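Local coordinates for protein geranylgeranyl pyrophosphate synthase (Corynebacterium glutamicum, PDB 3LK5) that probably catalyses the magnesium-dependent, head-to-tail joining of allylic and isopentenyl diphosphates into longer prenyl chains for isoprenoid biosynthesis, at residues 214-219 and 252-257; 243-248 and 363-368; 261-266 and 319-324; 288-293 and 303-308. One frame throughout, in Å; residues are numbered along the deposited sequence.

Helix 236-263 runs through three of the four sites, meeting helix 205-231 in contact 1, helix 355-369 in contact 2 and helix 314-326 in contact 3. Contact 1 lies nearest the centre of the chain, about 7 Å from it, though only partly buried, and near the magnesium-binding aspartates; it is the one with a direct hydrogen bond between its segments. Contact 2 shares that helix with contact 1, touches it, and is buried, a tyrosine against an alanine. Contacts 3 and 4, about 22 and 27 Å from the centre, are nevertheless buried, mainly apolar clusters that touch each other, contact 3 adding a bridging water and contact 4 an arginine laid across a leucine.

Contact 1 of 4, residues 214-219 and 252-257; sequences FKTAAY and AFQLRD
In the all-helical prenyl synthase fold, helices 205-231 and 236-263 pack beside the magnesium site, and T216 and Q254 join them there by a side-chain hydrogen bond. T216 OG1 donates to Q254 OE1 over 2.6 Å, a short bond. The donor stands 31° out of the carbonyl plane, so the bond is angled rather than flat with the amide. A bend at chi2 (56°) turns the Q254 amide out of the line of the chain and brings OE1 to the threonine. The other end of that amide, NE2, is held by D258, a pairing that would fix its rotation.

The methyl branch of T216 has a different neighbour: CG2 lies anti to the backbone N and meets the ring of F253 at its edge, close to the ring plane. One face of that ring carries D257 CG, 4.0 Å above the plane and offset toward the rim. K215 forms a salt bridge with D194, one of the magnesium-binding aspartates, although no metal is bound in this chain. The two segments come nearest at T216 and Q254, whose CA atoms are 6.5 Å apart, while T216 CG2 lies 3.7 Å from F253 CD2.

Contact 2 of 4, residues 243-248 and 363-368; sequences LHYGHD and ALAIRS
Y245 lays the hydroxyl end of its ring against the methyl of A365, joining helix 236-263 to the C-terminal helix 355-369 of the all-helical prenyl synthase fold. With CG anti to the backbone N (chi1 167°), the ring spans a gap between backbones whose nearest CA atoms, those of Y245 and A365, are 9.0 Å apart. Its OH lies 3.5 Å from A365 CB, and CE1 is 4.0 Å from the same methyl, which approaches the ring obliquely. L364 adds a looser touch, with its CB 4.2 Å from Y245 OH.

The phenol oxygen is buried but has polar partners: it hydrogen-bonds to the carbonyl of L361, one turn earlier on helix 355-369, and to the hydroxyl of Y69 on helix 65-78. The tyrosine thus ties three helices together, with van der Waals contact to A365 beside the polar links. I221 and L225 of helix 205-231 and L348 also pack on Y245, while L364 rests on I65, L68 and Y69 of helix 65-78.

Within helix 355-369 the L364 carbonyl oxygen accepts both S368 N and S368 OG from opposite faces of its plane, the hydroxyl OG at 2.8 Å from L364 O.

Contact 3 of 4, residues 261-266 and 319-324; sequences GVFGDP and VITEHI
The methyl CG2 of T321 packs tightly against two neighbouring side chains at the end of helix 236-263, 3.5 Å from V262 CG1 and 3.5 Å from F263 CE1. Here, away from the magnesium site, the C-terminal end of that helix packs on helix 314-326 of the all-helical prenyl synthase fold. The threonine methyl lies anti to its backbone N (its OG1 at chi1 -65°), which directs it at both partners, and it meets the phenyl ring obliquely. V262 CG1 in turn sits 3.7 Å above the plane of the F263 ring, over its centre, so valine methyl, ring and threonine methyl form one apolar cluster. I324, a turn further along, is looser: its CG2 is 4.5 Å from F263 CZ.

The polar side is bridged by solvent instead. A water donates to V262 O over 2.6 Å and to T321 OG1 over 2.7 Å, tying the last turn of one helix to the side of the other. T321 OG1 is also hydrogen-bonded to the carbonyl of I317, a turn back on its own helix. The cluster rests on I277 of helix 275-278 and L285 of helix 284-296, while I324 reaches on to I304 of helix 298-307.

Contact 4 of 4, residues 288-293 and 303-308; sequences LALQRA and AIRAGV
I304 and R305 grip L290 from helix 298-307, one with a branched aliphatic side chain and the other with a long arm. I304 comes first along that helix. Its CG2, anti to the backbone N, touches L290 CD2 at 3.8 Å as the two side chains run antiparallel alongside each other, and its CB is almost as close to the same methyl. The other branch of I304 reaches further along helix 284-296, where CD1 lies 4.5 Å from A293 CB in a looser contact. H323 and I324 of helix 314-326 also pack on I304.

R305 follows and works differently. Its chain is extended through CD to NE (chi2 -179°, chi3 -170°), carrying the guanidinium back across L290. R305 CG is 3.9 Å from L290 CD2, and that methyl stands 4.0 Å above the guanidinium plane, over its centre. NH1 passes L290 CB at 4.0 Å. The flat cation is thus laid on an aliphatic side chain, while its polar edges are engaged elsewhere: NE forms a salt bridge with E203 and NH2 another with D294, which probably fix the rotation of the group over the leucine.

After R305 the helix runs out. The amide of G307 makes weak bonds to the carbonyls of A303 and I304, and V308 is the first residue with non-helical backbone angles, its N still bonded to I304 O at 3.1 Å. The segment axes approach to 10.9 Å with directions 143° apart, so helices 284-296 and 298-307, joined by a short turn, make a roughly antiparallel hairpin at the periphery of the all-helical polyprenyl synthase fold.

Contact 1 of 4, residues 214-219 and 252-257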
loop_
_atom_site.group_PDB
_atom_site.type_symbol
_atom_site.label_atom_id
_atom_site.label_comp_id
_atom_site.label_asym_id
_atom_site.label_seq_id
_atom_site.Cartn_x
_atom_site.Cartn_y
_atom_site.Cartn_z
ATOM N N PHE A 214 16.946 0.269 9.208
ATOM C CA PHE A 214 15.783 -0.307 8.475
ATOM C C PHE A 214 15.018 0.741 7.688
ATOM O O PHE A 214 14.794 0.554 6.494
ATOM C CB PHE A 214 14.858 -1.076 9.447
ATOM C CG PHE A 214 15.476 -2.340 9.960
ATOM C CD1 PHE A 214 15.690 -3.426 9.090
ATOM C CD2 PHE A 214 15.917 -2.433 11.283
ATOM C CE1 PHE A 214 16.295 -4.627 9.558
ATOM C CE2 PHE A 214 16.491 -3.594 11.762
ATOM C CZ PHE A 214 16.704 -4.691 10.906
ATOM N N LYS A 215 14.663 1.867 8.327
ATOM C CA LYS A 215 13.910 2.894 7.634
ATOM C C LYS A 215 14.760 3.624 6.583
ATOM O O LYS A 215 14.247 4.032 5.552
ATOM C CB LYS A 215 13.312 3.894 8.630
ATOM C CG LYS A 215 12.490 5.019 7.995
ATOM C CD LYS A 215 11.959 6.023 9.043
ATOM C CE LYS A 215 11.963 7.426 8.438
ATOM N NZ LYS A 215 11.139 8.414 9.196
ATOM N N THR A 216 16.059 3.733 6.819
ATOM C CA THR A 216 16.907 4.446 5.854
ATOM C C THR A 216 17.888 3.565 5.146
ATOM O O THR A 216 17.886 3.553 3.926
ATOM C CB THR A 216 17.670 5.629 6.495
ATOM O OG1 THR A 216 16.703 6.526 7.054
ATOM C CG2 THR A 216 18.486 6.395 5.401
ATOM N N ALA A 217 18.758 2.838 5.859
ATOM C CA ALA A 217 19.869 2.225 5.138
ATOM C C ALA A 217 19.371 1.076 4.212
ATOM O O ALA A 217 19.774 0.984 3.054
ATOM C CB ALA A 217 20.927 1.695 6.084
ATOM N N ALA A 218 18.552 0.188 4.761
ATOM C CA ALA A 218 17.992 -0.936 3.989
ATOM C C ALA A 218 17.180 -0.386 2.829
ATOM O O ALA A 218 17.352 -0.760 1.678
ATOM C CB ALA A 218 17.059 -1.808 4.896
ATOM N N TYR A 219 16.353 0.592 3.143
ATOM C CA TYR A 219 15.384 1.101 2.200
ATOM C C TYR A 219 16.019 1.911 1.063
ATOM O O TYR A 219 15.622 1.811 -0.096
ATOM C CB TYR A 219 14.404 1.983 2.987
ATOM C CG TYR A 219 13.458 2.753 2.118
ATOM C CD1 TYR A 219 12.701 2.087 1.127
ATOM C CD2 TYR A 219 13.271 4.122 2.304
ATOM C CE1 TYR A 219 11.818 2.786 0.331
ATOM C CE2 TYR A 219 12.372 4.840 1.543
ATOM C CZ TYR A 219 11.646 4.157 0.557
ATOM O OH TYR A 219 10.784 4.839 -0.241
ATOM N N ALA A 252 25.202 6.294 7.552
ATOM C CA ALA A 252 25.908 7.588 7.504
ATOM C C ALA A 252 25.060 8.663 6.838
ATOM O O ALA A 252 25.055 9.827 7.257
ATOM C CB ALA A 252 27.267 7.432 6.791
ATOM N N PHE A 253 24.346 8.285 5.758
ATOM C CA PHE A 253 23.478 9.226 5.077
ATOM C C PHE A 253 22.387 9.758 6.016
ATOM O O PHE A 253 22.131 10.966 6.027
ATOM C CB PHE A 253 22.854 8.526 3.839
ATOM C CG PHE A 253 21.706 9.257 3.222
ATOM C CD1 PHE A 253 21.930 10.326 2.348
ATOM C CD2 PHE A 253 20.386 8.857 3.481
ATOM C CE1 PHE A 253 20.854 11.001 1.726
ATOM C CE2 PHE A 253 19.288 9.535 2.877
ATOM C CZ PHE A 253 19.540 10.612 2.003
ATOM N N GLN A 254 21.740 8.886 6.793
ATOM C CA GLN A 254 20.696 9.367 7.710
ATOM C C GLN A 254 21.311 10.279 8.781
ATOM O O GLN A 254 20.722 11.295 9.153
ATOM C CB GLN A 254 20.002 8.229 8.441
ATOM C CG GLN A 254 18.805 8.772 9.272
ATOM C CD GLN A 254 17.838 9.520 8.409
ATOM O OE1 GLN A 254 17.413 8.997 7.387
ATOM N NE2 GLN A 254 17.501 10.755 8.778
ATOM N N LEU A 255 22.469 9.870 9.278
ATOM C CA LEU A 255 23.175 10.746 10.291
ATOM C C LEU A 255 23.481 12.126 9.732
ATOM O O LEU A 255 23.278 13.133 10.422
ATOM C CB LEU A 255 24.435 10.092 10.812
ATOM C CG LEU A 255 24.258 8.769 11.596
ATOM C CD1 LEU A 255 25.658 8.229 11.931
ATOM C CD2 LEU A 255 23.417 8.960 12.875
ATOM N N ARG A 256 23.951 12.180 8.483
ATOM C CA ARG A 256 24.192 13.479 7.822
ATOM C C ARG A 256 22.887 14.260 7.706
ATOM O O ARG A 256 22.856 15.484 7.930
ATOM C CB ARG A 256 24.822 13.309 6.419
ATOM C CG ARG A 256 25.008 14.640 5.631
ATOM C CD ARG A 256 25.872 15.689 6.429
ATOM N NE ARG A 256 27.227 15.171 6.594
ATOM C CZ ARG A 256 28.091 15.523 7.553
ATOM N NH1 ARG A 256 27.745 16.414 8.484
ATOM N NH2 ARG A 256 29.299 14.955 7.574
ATOM N N ASP A 257 21.823 13.561 7.313
ATOM C CA ASP A 257 20.511 14.189 7.179
ATOM C C ASP A 257 19.990 14.748 8.536
ATOM O O ASP A 257 19.383 15.832 8.574
ATOM C CB ASP A 257 19.503 13.188 6.559
ATOM C CG ASP A 257 19.516 13.208 5.019
ATOM O OD1 ASP A 257 20.377 13.886 4.398
ATOM O OD2 ASP A 257 18.655 12.531 4.407
#

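Contact 2 of 4, residues 243-248 and 363-368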
loop_
_atom_site.group_PDB
_atom_site.type_symbol
_atom_site.label_atom_id
_atom_site.label_comp_id
_atom_site.label_asym_id
_atom_site.label_seq_id
_atom_site.Cartn_x
_atom_site.Cartn_y
_atom_site.Cartn_z
ATOM N N LEU A 243 25.689 -4.990 -0.132
ATOM C CA LEU A 243 24.816 -4.880 1.028
ATOM C C LEU A 243 25.566 -4.275 2.213
ATOM O O LEU A 243 24.975 -3.499 2.962
ATOM C CB LEU A 243 24.199 -6.246 1.430
ATOM C CG LEU A 243 23.000 -6.719 0.585
ATOM C CD1 LEU A 243 22.677 -8.225 0.919
ATOM C CD2 LEU A 243 21.770 -5.822 0.792
ATOM N N HIS A 244 26.841 -4.617 2.364
ATOM C CA HIS A 244 27.658 -4.013 3.441
ATOM C C HIS A 244 27.893 -2.538 3.176
ATOM O O HIS A 244 27.752 -1.706 4.065
ATOM C CB HIS A 244 29.001 -4.722 3.568
ATOM C CG HIS A 244 28.957 -6.000 4.338
ATOM N ND1 HIS A 244 28.677 -6.043 5.687
ATOM C CD2 HIS A 244 29.267 -7.271 3.978
ATOM C CE1 HIS A 244 28.764 -7.294 6.116
ATOM N NE2 HIS A 244 29.130 -8.060 5.102
ATOM N N TYR A 245 28.274 -2.211 1.945
ATOM C CA TYR A 245 28.331 -0.808 1.539
ATOM C C TYR A 245 27.031 -0.077 1.834
ATOM O O TYR A 245 27.025 1.016 2.432
ATOM C CB TYR A 245 28.693 -0.711 0.043
ATOM C CG TYR A 245 28.495 0.648 -0.616
ATOM C CD1 TYR A 245 29.589 1.522 -0.833
ATOM C CD2 TYR A 245 27.202 1.054 -1.047
ATOM C CE1 TYR A 245 29.390 2.757 -1.497
ATOM C CE2 TYR A 245 26.982 2.269 -1.663
ATOM C CZ TYR A 245 28.077 3.119 -1.902
ATOM O OH TYR A 245 27.804 4.305 -2.543
ATOM N N GLY A 246 25.910 -0.666 1.453
ATOM C CA GLY A 246 24.631 0.024 1.617
ATOM C C GLY A 246 24.306 0.217 3.098
ATOM O O GLY A 246 23.682 1.220 3.477
ATOM N N HIS A 247 24.650 -0.771 3.919
ATOM C CA HIS A 247 24.359 -0.689 5.358
ATOM C C HIS A 247 25.142 0.506 5.966
ATOM O O HIS A 247 24.539 1.394 6.599
ATOM C CB HIS A 247 24.757 -1.995 6.067
ATOM C CG HIS A 247 24.791 -1.908 7.568
ATOM N ND1 HIS A 247 25.904 -1.484 8.276
ATOM C CD2 HIS A 247 23.866 -2.254 8.500
ATOM C CE1 HIS A 247 25.646 -1.532 9.576
ATOM N NE2 HIS A 247 24.418 -1.996 9.739
ATOM N N ASP A 248 26.447 0.533 5.708
ATOM C CA ASP A 248 27.332 1.589 6.260
ATOM C C ASP A 248 27.044 2.979 5.693
ATOM O O ASP A 248 26.833 3.934 6.440
ATOM C CB ASP A 248 28.790 1.235 6.042
ATOM C CG ASP A 248 29.233 0.042 6.854
ATOM O OD1 ASP A 248 28.454 -0.494 7.677
ATOM O OD2 ASP A 248 30.377 -0.373 6.670
ATOM N N ALA A 363 31.813 8.058 -5.329
ATOM C CA ALA A 363 31.324 9.434 -5.437
ATOM C C ALA A 363 29.931 9.618 -4.847
ATOM O O ALA A 363 29.666 10.626 -4.166
ATOM C CB ALA A 363 31.360 9.913 -6.910
ATOM N N LEU A 364 29.033 8.660 -5.108
ATOM C CA LEU A 364 27.690 8.725 -4.541
ATOM C C LEU A 364 27.691 8.705 -3.020
ATOM O O LEU A 364 26.917 9.419 -2.383
ATOM C CB LEU A 364 26.830 7.565 -5.031
ATOM C CG LEU A 364 25.835 7.790 -6.145
ATOM C CD1 LEU A 364 25.153 6.464 -6.382
ATOM C CD2 LEU A 364 24.792 8.852 -5.764
ATOM N N ALA A 365 28.573 7.894 -2.453
ATOM C CA ALA A 365 28.694 7.767 -1.007
ATOM C C ALA A 365 29.194 9.081 -0.425
ATOM O O ALA A 365 28.661 9.573 0.569
ATOM C CB ALA A 365 29.694 6.608 -0.646
ATOM N N ILE A 366 30.211 9.644 -1.063
ATOM C CA ILE A 366 30.803 10.888 -0.584
ATOM C C ILE A 366 29.823 12.060 -0.660
ATOM O O ILE A 366 29.690 12.806 0.310
ATOM C CB ILE A 366 32.185 11.125 -1.255
ATOM C CG1 ILE A 366 33.165 10.050 -0.736
ATOM C CG2 ILE A 366 32.677 12.540 -0.991
ATOM C CD1 ILE A 366 34.369 9.731 -1.670
ATOM N N ARG A 367 29.102 12.185 -1.778
ATOM C CA ARG A 367 27.998 13.149 -1.854
ATOM C C ARG A 367 26.949 12.906 -0.746
ATOM O O ARG A 367 26.532 13.865 -0.102
ATOM C CB ARG A 367 27.323 13.159 -3.243
ATOM C CG ARG A 367 28.263 13.448 -4.414
ATOM C CD ARG A 367 27.553 14.187 -5.563
ATOM N NE ARG A 367 28.108 13.866 -6.876
ATOM C CZ ARG A 367 29.377 14.042 -7.231
ATOM N NH1 ARG A 367 30.257 14.525 -6.368
ATOM N NH2 ARG A 367 29.767 13.714 -8.456
ATOM N N SER A 368 26.532 11.647 -0.534
ATOM C CA SER A 368 25.479 11.304 0.442
ATOM C C SER A 368 25.820 11.632 1.916
ATOM O O SER A 368 24.930 11.979 2.718
ATOM C CB SER A 368 25.137 9.814 0.369
ATOM O OG SER A 368 24.586 9.450 -0.888
#

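Contact 3 of 4, residues 261-266 and 319-324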
loop_
_atom_site.group_PDB
_atom_site.type_symbol
_atom_site.label_atom_id
_atom_site.label_comp_id
_atom_site.label_asym_id
_atom_site.label_seq_id
_atom_site.Cartn_x
_atom_site.Cartn_y
_atom_site.Cartn_z
ATOM N N GLY A 261 19.216 18.594 9.365
ATOM C CA GLY A 261 17.863 18.956 9.849
ATOM C C GLY A 261 17.902 19.865 11.080
ATOM O O GLY A 261 16.894 20.478 11.453
ATOM N N VAL A 262 19.076 19.978 11.694
ATOM C CA VAL A 262 19.252 20.884 12.830
ATOM C C VAL A 262 20.162 22.064 12.433
ATOM O O VAL A 262 19.837 23.248 12.668
ATOM C CB VAL A 262 19.803 20.079 14.032
ATOM C CG1 VAL A 262 20.245 21.006 15.169
ATOM C CG2 VAL A 262 18.722 19.126 14.521
ATOM N N PHE A 263 21.302 21.754 11.811
ATOM C CA PHE A 263 22.328 22.767 11.596
ATOM C C PHE A 263 22.420 23.268 10.161
ATOM O O PHE A 263 23.226 24.134 9.862
ATOM C CB PHE A 263 23.705 22.243 12.020
ATOM C CG PHE A 263 23.782 21.866 13.460
ATOM C CD1 PHE A 263 23.793 22.863 14.443
ATOM C CD2 PHE A 263 23.860 20.529 13.840
ATOM C CE1 PHE A 263 23.879 22.520 15.784
ATOM C CE2 PHE A 263 23.956 20.166 15.183
ATOM C CZ PHE A 263 23.954 21.200 16.174
ATOM N N GLY A 264 21.601 22.721 9.262
ATOM C CA GLY A 264 21.746 23.132 7.871
ATOM C C GLY A 264 20.877 24.302 7.477
ATOM O O GLY A 264 19.767 24.478 7.996
ATOM N N ASP A 265 21.377 25.067 6.517
ATOM C CA ASP A 265 20.655 26.194 5.899
ATOM C C ASP A 265 19.476 25.705 5.051
ATOM O O ASP A 265 19.595 24.668 4.391
ATOM C CB ASP A 265 21.617 26.981 5.016
ATOM C CG ASP A 265 21.104 28.358 4.676
ATOM O OD1 ASP A 265 21.443 29.296 5.426
ATOM O OD2 ASP A 265 20.350 28.488 3.680
ATOM N N PRO A 266 18.335 26.437 5.079
ATOM C CA PRO A 266 17.160 26.062 4.257
ATOM C C PRO A 266 17.481 25.923 2.761
ATOM O O PRO A 266 16.873 25.105 2.075
ATOM C CB PRO A 266 16.167 27.213 4.490
ATOM C CG PRO A 266 16.864 28.205 5.410
ATOM C CD PRO A 266 18.023 27.523 6.032
ATOM N N VAL A 319 17.755 28.277 20.343
ATOM C CA VAL A 319 18.209 28.115 21.727
ATOM C C VAL A 319 18.361 26.621 22.061
ATOM O O VAL A 319 19.363 26.221 22.649
ATOM C CB VAL A 319 17.272 28.889 22.732
ATOM C CG1 VAL A 319 17.423 28.375 24.158
ATOM C CG2 VAL A 319 17.537 30.385 22.639
ATOM N N ILE A 320 17.398 25.797 21.653
ATOM C CA ILE A 320 17.500 24.345 21.864
ATOM C C ILE A 320 18.708 23.807 21.065
ATOM O O ILE A 320 19.475 22.952 21.538
ATOM C CB ILE A 320 16.251 23.591 21.346
ATOM C CG1 ILE A 320 14.945 24.019 22.070
ATOM C CG2 ILE A 320 16.454 22.062 21.363
ATOM C CD1 ILE A 320 14.975 24.001 23.570
ATOM N N THR A 321 18.833 24.305 19.840
ATOM C CA THR A 321 19.906 23.868 18.952
ATOM C C THR A 321 21.289 24.152 19.555
ATOM O O THR A 321 22.181 23.282 19.528
ATOM C CB THR A 321 19.761 24.520 17.589
ATOM O OG1 THR A 321 18.553 24.045 16.989
ATOM C CG2 THR A 321 20.927 24.121 16.713
ATOM N N GLU A 322 21.461 25.356 20.102
ATOM C CA GLU A 322 22.737 25.713 20.762
ATOM C C GLU A 322 22.987 24.847 22.009
ATOM O O GLU A 322 24.132 24.482 22.278
ATOM C CB GLU A 322 22.856 27.226 21.061
ATOM C CG GLU A 322 22.999 28.141 19.809
ATOM C CD GLU A 322 24.063 27.634 18.785
ATOM O OE1 GLU A 322 25.091 27.066 19.191
ATOM O OE2 GLU A 322 23.868 27.808 17.561
ATOM N N HIS A 323 21.929 24.510 22.757
ATOM C CA HIS A 323 22.081 23.594 23.901
ATOM C C HIS A 323 22.589 22.236 23.390
ATOM O O HIS A 323 23.511 21.666 23.974
ATOM C CB HIS A 323 20.788 23.403 24.708
ATOM C CG HIS A 323 20.418 24.559 25.598
ATOM N ND1 HIS A 323 21.276 25.101 26.530
ATOM C CD2 HIS A 323 19.244 25.222 25.746
ATOM C CE1 HIS A 323 20.672 26.086 27.177
ATOM N NE2 HIS A 323 19.425 26.160 26.743
ATOM N N ILE A 324 22.009 21.738 22.292
ATOM C CA ILE A 324 22.471 20.500 21.683
ATOM C C ILE A 324 23.946 20.574 21.271
ATOM O O ILE A 324 24.733 19.694 21.621
ATOM C CB ILE A 324 21.558 20.083 20.474
ATOM C CG1 ILE A 324 20.193 19.641 20.997
ATOM C CG2 ILE A 324 22.202 18.937 19.635
ATOM C CD1 ILE A 324 19.111 19.503 19.887
HETATM O O HOH W 1 18.091 24.341 14.318
#

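Contact 4 of 4, residues 288-293 and 303-308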
loop_
_atom_site.group_PDB
_atom_site.type_symbol
_atom_site.label_atom_id
_atom_site.label_comp_id
_atom_site.label_asym_id
_atom_site.label_seq_id
_atom_site.Cartn_x
_atom_site.Cartn_y
_atom_site.Cartn_z
ATOM N N LEU A 288 22.027 11.186 21.949
ATOM C CA LEU A 288 23.351 11.479 22.452
ATOM C C LEU A 288 23.410 12.860 23.138
ATOM O O LEU A 288 24.088 12.993 24.173
ATOM C CB LEU A 288 24.402 11.373 21.344
ATOM C CG LEU A 288 24.700 9.986 20.720
ATOM C CD1 LEU A 288 25.560 10.163 19.447
ATOM C CD2 LEU A 288 25.403 9.061 21.717
ATOM N N ALA A 289 22.695 13.867 22.614
ATOM C CA ALA A 289 22.681 15.188 23.272
ATOM C C ALA A 289 22.085 15.110 24.682
ATOM O O ALA A 289 22.562 15.798 25.596
ATOM C CB ALA A 289 21.936 16.223 22.435
ATOM N N LEU A 290 21.050 14.284 24.847
ATOM C CA LEU A 290 20.386 14.158 26.146
ATOM C C LEU A 290 21.230 13.340 27.095
ATOM O O LEU A 290 21.406 13.723 28.252
ATOM C CB LEU A 290 18.970 13.599 26.017
ATOM C CG LEU A 290 17.973 14.559 25.364
ATOM C CD1 LEU A 290 16.672 13.813 24.939
ATOM C CD2 LEU A 290 17.671 15.736 26.293
ATOM N N GLN A 291 21.799 12.247 26.596
ATOM C CA GLN A 291 22.766 11.444 27.367
ATOM C C GLN A 291 23.856 12.341 27.988
ATOM O O GLN A 291 24.173 12.278 29.189
ATOM C CB GLN A 291 23.415 10.463 26.399
ATOM C CG GLN A 291 24.057 9.233 26.963
ATOM C CD GLN A 291 24.091 8.107 25.923
ATOM O OE1 GLN A 291 23.063 7.464 25.653
ATOM N NE2 GLN A 291 25.272 7.853 25.360
ATOM N N ARG A 292 24.437 13.187 27.150
ATOM C CA ARG A 292 25.506 14.068 27.593
ATOM C C ARG A 292 25.034 15.213 28.474
ATOM O O ARG A 292 25.671 15.518 29.489
ATOM C CB ARG A 292 26.210 14.632 26.361
ATOM C CG ARG A 292 26.920 13.626 25.541
ATOM C CD ARG A 292 27.346 14.278 24.233
ATOM N NE ARG A 292 28.401 13.485 23.653
ATOM C CZ ARG A 292 29.687 13.684 23.904
ATOM N NH1 ARG A 292 30.074 14.687 24.676
ATOM N NH2 ARG A 292 30.584 12.900 23.345
ATOM N N ALA A 293 23.926 15.857 28.112
ATOM C CA ALA A 293 23.451 17.040 28.843
ATOM C C ALA A 293 23.053 16.685 30.269
ATOM O O ALA A 293 23.244 17.505 31.202
ATOM C CB ALA A 293 22.277 17.682 28.142
ATOM N N ALA A 303 15.644 21.959 29.300
ATOM C CA ALA A 303 15.287 22.841 28.175
ATOM C C ALA A 303 15.170 22.096 26.836
ATOM O O ALA A 303 14.203 22.311 26.094
ATOM C CB ALA A 303 16.283 24.018 28.068
ATOM N N ILE A 304 16.104 21.191 26.544
ATOM C CA ILE A 304 15.977 20.315 25.339
ATOM C C ILE A 304 14.735 19.399 25.400
ATOM O O ILE A 304 13.925 19.335 24.455
ATOM C CB ILE A 304 17.251 19.466 25.090
ATOM C CG1 ILE A 304 18.491 20.363 24.871
ATOM C CG2 ILE A 304 17.080 18.559 23.861
ATOM C CD1 ILE A 304 19.806 19.594 24.968
ATOM N N ARG A 305 14.585 18.688 26.512
ATOM C CA ARG A 305 13.398 17.838 26.722
ATOM C C ARG A 305 12.075 18.578 26.597
ATOM O O ARG A 305 11.142 18.075 25.962
ATOM C CB ARG A 305 13.462 17.146 28.069
ATOM C CG ARG A 305 14.172 15.850 27.979
ATOM C CD ARG A 305 14.219 15.139 29.295
ATOM N NE ARG A 305 15.131 14.028 29.127
ATOM C CZ ARG A 305 16.330 13.940 29.681
ATOM N NH1 ARG A 305 17.081 12.885 29.412
ATOM N NH2 ARG A 305 16.772 14.888 30.505
ATOM N N ALA A 306 12.003 19.764 27.185
ATOM C CA ALA A 306 10.770 20.543 27.204
ATOM C C ALA A 306 10.466 21.106 25.833
ATOM O O ALA A 306 9.304 21.291 25.482
ATOM C CB ALA A 306 10.857 21.670 28.227
ATOM N N GLY A 307 11.511 21.361 25.055
ATOM C CA GLY A 307 11.377 22.095 23.810
ATOM C C GLY A 307 11.150 21.273 22.547
ATOM O O GLY A 307 10.437 21.720 21.660
ATOM N N VAL A 308 11.754 20.092 22.449
ATOM C CA VAL A 308 11.704 19.322 21.187
ATOM C C VAL A 308 10.301 18.856 20.830
ATOM O O VAL A 308 9.608 18.243 21.651
ATOM C CB VAL A 308 12.674 18.115 21.141
ATOM C CG1 VAL A 308 14.130 18.594 21.182
ATOM C CG2 VAL A 308 12.365 17.092 22.254
#